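Local atomic coordinates of spore cortex-lytic enzyme (Bacillus cereus ATCC 14579, PDB entry 6TCI), a protein that probably cleaves spore-cortex peptidoglycan during germination as an N-acetylmuramyl-L-alanine amidase, represented here by its putative N-terminal peptidoglycan-binding domain. Residues A[47-50]-A[55-58]; A[50-55]-A[65-70]. One frame throughout, in Å; residues are numbered along the deposited sequence.

Interaction 1 (A[47-50]-A[55-58]); sequences NFQE and PVDG
Q49 swings its CG beside its own backbone N (chi1 -70°) and then runs extended. This carries its amide off helix 39-51 and across to the backbone of D57 and G58. V56 sets its CG2 beside its backbone N, which brings that methyl against the helix at E50.

Q49 OE1 accepts two backbone hydrogen bonds. D57 N lies 2.9 Å from Q49 OE1, and this donor comes from above the carbonyl plane. G58 N lies 3.0 Å from Q49 OE1, tilted only modestly from that plane. The second bond is nearly straight, with an angle of 172° at the hydrogen. The other end of the same amide donates: Q49 NE2 is 3.1 Å from D57 OD1. The two side chains cross at about a right angle, and NE2 meets OD1 from above the carboxylate plane. The amide and carboxylate planes are 69° apart. Together the three bonds fix the rotation of the buried amide. Q49 CD also rests 3.3 Å from P55 O.

D57 OD1 also accepts from the backbone N of L59, which makes an Asx turn. Q49 NE2 also bonds to T64 OG1. The amide thus ties residues 57-58 to helix 62-71 as well.

The rest is van der Waals contact. V56 CG2 packs 3.7 Å from E50 CA. The E50 carboxylate lies beside the same methyl, with E50 OE1 3.7 Å from V56 CG2. This edge is the more exposed one.

The contact holds the loop after helix 39-51 back against the last turn of that helix, within the putative peptidoglycan-binding domain. F48, one residue before Q49, packs on M67, L68 and A71 of helix 62-71.

Interaction 2 (A[50-55]-A[65-70]); sequences EKFGLP and KQMLVK
M67 is the residue of 65-70 that meets F52 and L54, the two side chains of 50-55 in this contact. M67 points toward the loop. Its CG stands anti to the backbone N (chi1 -176°), and the chain bends at the next two torsions. The bends lay the thioether against F52 and L54. M67 CB touches L54 CD1 at 3.9 Å. M67 CG reaches F52 CB at 3.8 Å. M67 SD lies 3.9 Å from F52 CD2. The same sulfur is 5.1 Å from the centroid of the F52 ring and stands 70° off the ring normal. The ring is thus met obliquely, in a Met-aromatic contact. The terminal methyl turns back to the loop: M67 CE is 3.8 Å from F52 O and 4.0 Å from L54 CD2. L54 and M67 run past each other in opposite directions. No hydrogen bond crosses the contact.

Helix 39-51 ends in a Schellman motif, with G53 (positive phi) as its C-prime residue. L54 N pairs with Q49 O, and G53 N makes a weak bond to E50 O.

After M67 the helix turns L68 into the fold, where it packs on F48 and on L19, R22 and L23 of helix 14-25. The F52 ring stacks with F48 and also touches A71. M67 lies at the surface, where the end of helix 39-51 meets helix 62-71.

Both interactions start from the C-terminal end of helix 39-51 and share E50 and P55. Interaction 1 is partly buried and polar. A helix side chain there binds the backbone of the following loop. Interaction 2 is a surface contact made by apolar and sulfur-aromatic packing, and it joins the same helix end to helix 62-71. The two touch directly through the backbones of Q49 and L54. F48, which takes no part across interaction 1, bridges to the second, with F48 CZ 3.8 Å from M67 CG. Along the chain, 52-54 packs on the next helix, and then 55-58 returns to bind its own.

Interaction 1 (A[47-50]-A[55-58])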
# COMPACT_ATOMS: atom_id res chain seq x y z
N ASN A 47 -6.58 0.38 6.08
CA ASN A 47 -7.41 1.58 6.19
C ASN A 47 -7.69 2.18 4.82
O ASN A 47 -8.79 2.70 4.58
CB ASN A 47 -6.73 2.59 7.11
CG ASN A 47 -6.80 2.19 8.56
OD1 ASN A 47 -7.73 1.49 8.97
ND2 ASN A 47 -5.81 2.60 9.34
N PHE A 48 -6.70 2.14 3.93
CA PHE A 48 -6.93 2.59 2.56
C PHE A 48 -7.98 1.73 1.87
O PHE A 48 -8.90 2.25 1.23
CB PHE A 48 -5.62 2.55 1.77
CG PHE A 48 -5.81 2.79 0.30
CD1 PHE A 48 -5.91 4.08 -0.19
CD2 PHE A 48 -5.94 1.73 -0.58
CE1 PHE A 48 -6.12 4.32 -1.52
CE2 PHE A 48 -6.14 1.97 -1.93
CZ PHE A 48 -6.23 3.27 -2.40
N GLN A 49 -7.86 0.41 2.00
CA GLN A 49 -8.84 -0.48 1.38
C GLN A 49 -10.24 -0.19 1.89
O GLN A 49 -11.19 -0.13 1.09
CB GLN A 49 -8.44 -1.94 1.60
CG GLN A 49 -7.21 -2.34 0.79
CD GLN A 49 -6.72 -3.73 1.14
OE1 GLN A 49 -6.73 -4.12 2.31
NE2 GLN A 49 -6.29 -4.47 0.13
N GLU A 50 -10.40 -0.01 3.20
CA GLU A 50 -11.71 0.28 3.77
C GLU A 50 -12.27 1.58 3.22
O GLU A 50 -13.43 1.63 2.78
CB GLU A 50 -11.62 0.32 5.30
CG GLU A 50 -12.95 0.60 5.99
CD GLU A 50 -13.53 -0.65 6.63
OE1 GLU A 50 -12.75 -1.46 7.18
OE2 GLU A 50 -14.77 -0.81 6.57
N PRO A 55 -12.06 -4.90 -0.70
CA PRO A 55 -11.94 -5.91 0.35
C PRO A 55 -10.73 -5.60 1.22
O PRO A 55 -9.65 -5.28 0.73
CB PRO A 55 -11.73 -7.21 -0.44
CG PRO A 55 -12.36 -6.94 -1.77
CD PRO A 55 -12.13 -5.49 -2.05
N VAL A 56 -10.94 -5.66 2.53
CA VAL A 56 -9.93 -5.26 3.51
C VAL A 56 -9.15 -6.49 3.92
O VAL A 56 -9.66 -7.36 4.63
CB VAL A 56 -10.58 -4.57 4.72
CG1 VAL A 56 -9.51 -4.13 5.71
CG2 VAL A 56 -11.44 -3.40 4.27
N ASP A 57 -7.89 -6.57 3.47
CA ASP A 57 -7.08 -7.75 3.78
C ASP A 57 -5.60 -7.44 4.01
O ASP A 57 -4.87 -8.28 4.54
CB ASP A 57 -7.24 -8.82 2.70
CG ASP A 57 -7.04 -8.28 1.30
OD1 ASP A 57 -6.17 -7.40 1.12
OD2 ASP A 57 -7.76 -8.74 0.38
N GLY A 58 -5.13 -6.25 3.62
CA GLY A 58 -3.73 -5.93 3.81
C GLY A 58 -2.78 -6.52 2.80
O GLY A 58 -1.57 -6.52 3.04

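Interaction 2 (A[50-55]-A[65-70])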
# COMPACT_ATOMS: atom_id res chain seq x y z
N GLU A 50 -10.40 -0.01 3.20
CA GLU A 50 -11.71 0.28 3.77
C GLU A 50 -12.27 1.58 3.22
O GLU A 50 -13.43 1.63 2.78
CB GLU A 50 -11.62 0.32 5.30
CG GLU A 50 -12.95 0.60 5.99
CD GLU A 50 -13.53 -0.65 6.63
OE1 GLU A 50 -12.75 -1.46 7.18
OE2 GLU A 50 -14.77 -0.81 6.57
N LYS A 51 -11.46 2.64 3.20
CA LYS A 51 -11.92 3.94 2.74
C LYS A 51 -12.35 3.89 1.28
O LYS A 51 -13.32 4.55 0.89
CB LYS A 51 -10.82 4.99 2.92
CG LYS A 51 -11.19 6.40 2.48
CD LYS A 51 -12.28 7.00 3.36
CE LYS A 51 -11.79 7.19 4.79
NZ LYS A 51 -12.67 8.11 5.57
N PHE A 52 -11.62 3.14 0.45
CA PHE A 52 -11.86 3.12 -0.98
C PHE A 52 -12.78 1.98 -1.43
O PHE A 52 -12.95 1.78 -2.64
CB PHE A 52 -10.54 3.16 -1.75
CG PHE A 52 -9.95 4.54 -1.79
CD1 PHE A 52 -9.32 5.06 -0.68
CD2 PHE A 52 -10.08 5.33 -2.91
CE1 PHE A 52 -8.79 6.34 -0.69
CE2 PHE A 52 -9.57 6.62 -2.93
CZ PHE A 52 -8.93 7.13 -1.82
N GLY A 53 -13.40 1.27 -0.50
CA GLY A 53 -14.40 0.27 -0.84
C GLY A 53 -13.85 -1.03 -1.38
O GLY A 53 -14.59 -1.77 -2.05
N LEU A 54 -12.58 -1.33 -1.12
CA LEU A 54 -11.96 -2.59 -1.50
C LEU A 54 -12.10 -3.60 -0.38
O LEU A 54 -12.23 -3.23 0.79
CB LEU A 54 -10.48 -2.37 -1.78
CG LEU A 54 -10.16 -1.43 -2.93
CD1 LEU A 54 -8.74 -0.91 -2.80
CD2 LEU A 54 -10.36 -2.12 -4.27
N PRO A 55 -12.06 -4.90 -0.70
CA PRO A 55 -11.94 -5.91 0.35
C PRO A 55 -10.73 -5.60 1.22
O PRO A 55 -9.65 -5.28 0.73
CB PRO A 55 -11.73 -7.21 -0.44
CG PRO A 55 -12.36 -6.94 -1.77
CD PRO A 55 -12.13 -5.49 -2.05
N LYS A 65 -3.69 -2.03 -6.09
CA LYS A 65 -2.68 -1.17 -6.71
C LYS A 65 -3.33 -0.18 -7.67
O LYS A 65 -2.97 1.01 -7.68
CB LYS A 65 -1.66 -2.00 -7.47
CG LYS A 65 -0.74 -2.83 -6.61
CD LYS A 65 -0.04 -3.83 -7.48
CE LYS A 65 0.82 -4.79 -6.70
NZ LYS A 65 1.43 -5.78 -7.62
N GLN A 66 -4.26 -0.65 -8.50
CA GLN A 66 -4.90 0.24 -9.46
C GLN A 66 -5.66 1.35 -8.75
O GLN A 66 -5.63 2.51 -9.19
CB GLN A 66 -5.82 -0.56 -10.38
CG GLN A 66 -5.07 -1.39 -11.41
CD GLN A 66 -5.89 -2.54 -11.96
OE1 GLN A 66 -7.11 -2.57 -11.80
NE2 GLN A 66 -5.22 -3.49 -12.60
N MET A 67 -6.34 1.01 -7.65
CA MET A 67 -7.05 2.03 -6.89
C MET A 67 -6.09 3.02 -6.26
O MET A 67 -6.37 4.23 -6.22
CB MET A 67 -7.91 1.35 -5.82
CG MET A 67 -8.77 2.31 -5.02
SD MET A 67 -10.21 2.89 -5.94
CE MET A 67 -11.18 1.39 -6.03
N LEU A 68 -4.95 2.54 -5.76
CA LEU A 68 -3.99 3.43 -5.12
C LEU A 68 -3.38 4.40 -6.13
O LEU A 68 -3.19 5.59 -5.83
CB LEU A 68 -2.93 2.61 -4.40
CG LEU A 68 -1.95 3.40 -3.54
CD1 LEU A 68 -2.69 4.28 -2.53
CD2 LEU A 68 -0.97 2.45 -2.85
N VAL A 69 -3.10 3.92 -7.35
CA VAL A 69 -2.62 4.80 -8.41
C VAL A 69 -3.69 5.82 -8.79
O VAL A 69 -3.39 7.01 -8.95
CB VAL A 69 -2.16 3.95 -9.61
CG1 VAL A 69 -1.86 4.83 -10.79
CG2 VAL A 69 -0.93 3.12 -9.23
N LYS A 70 -4.94 5.39 -8.93
CA LYS A 70 -6.01 6.32 -9.26
C LYS A 70 -6.20 7.36 -8.16
O LYS A 70 -6.42 8.55 -8.44
CB LYS A 70 -7.31 5.54 -9.50
CG LYS A 70 -8.51 6.39 -9.91
CD LYS A 70 -9.75 5.52 -10.12
CE LYS A 70 -10.95 6.35 -10.51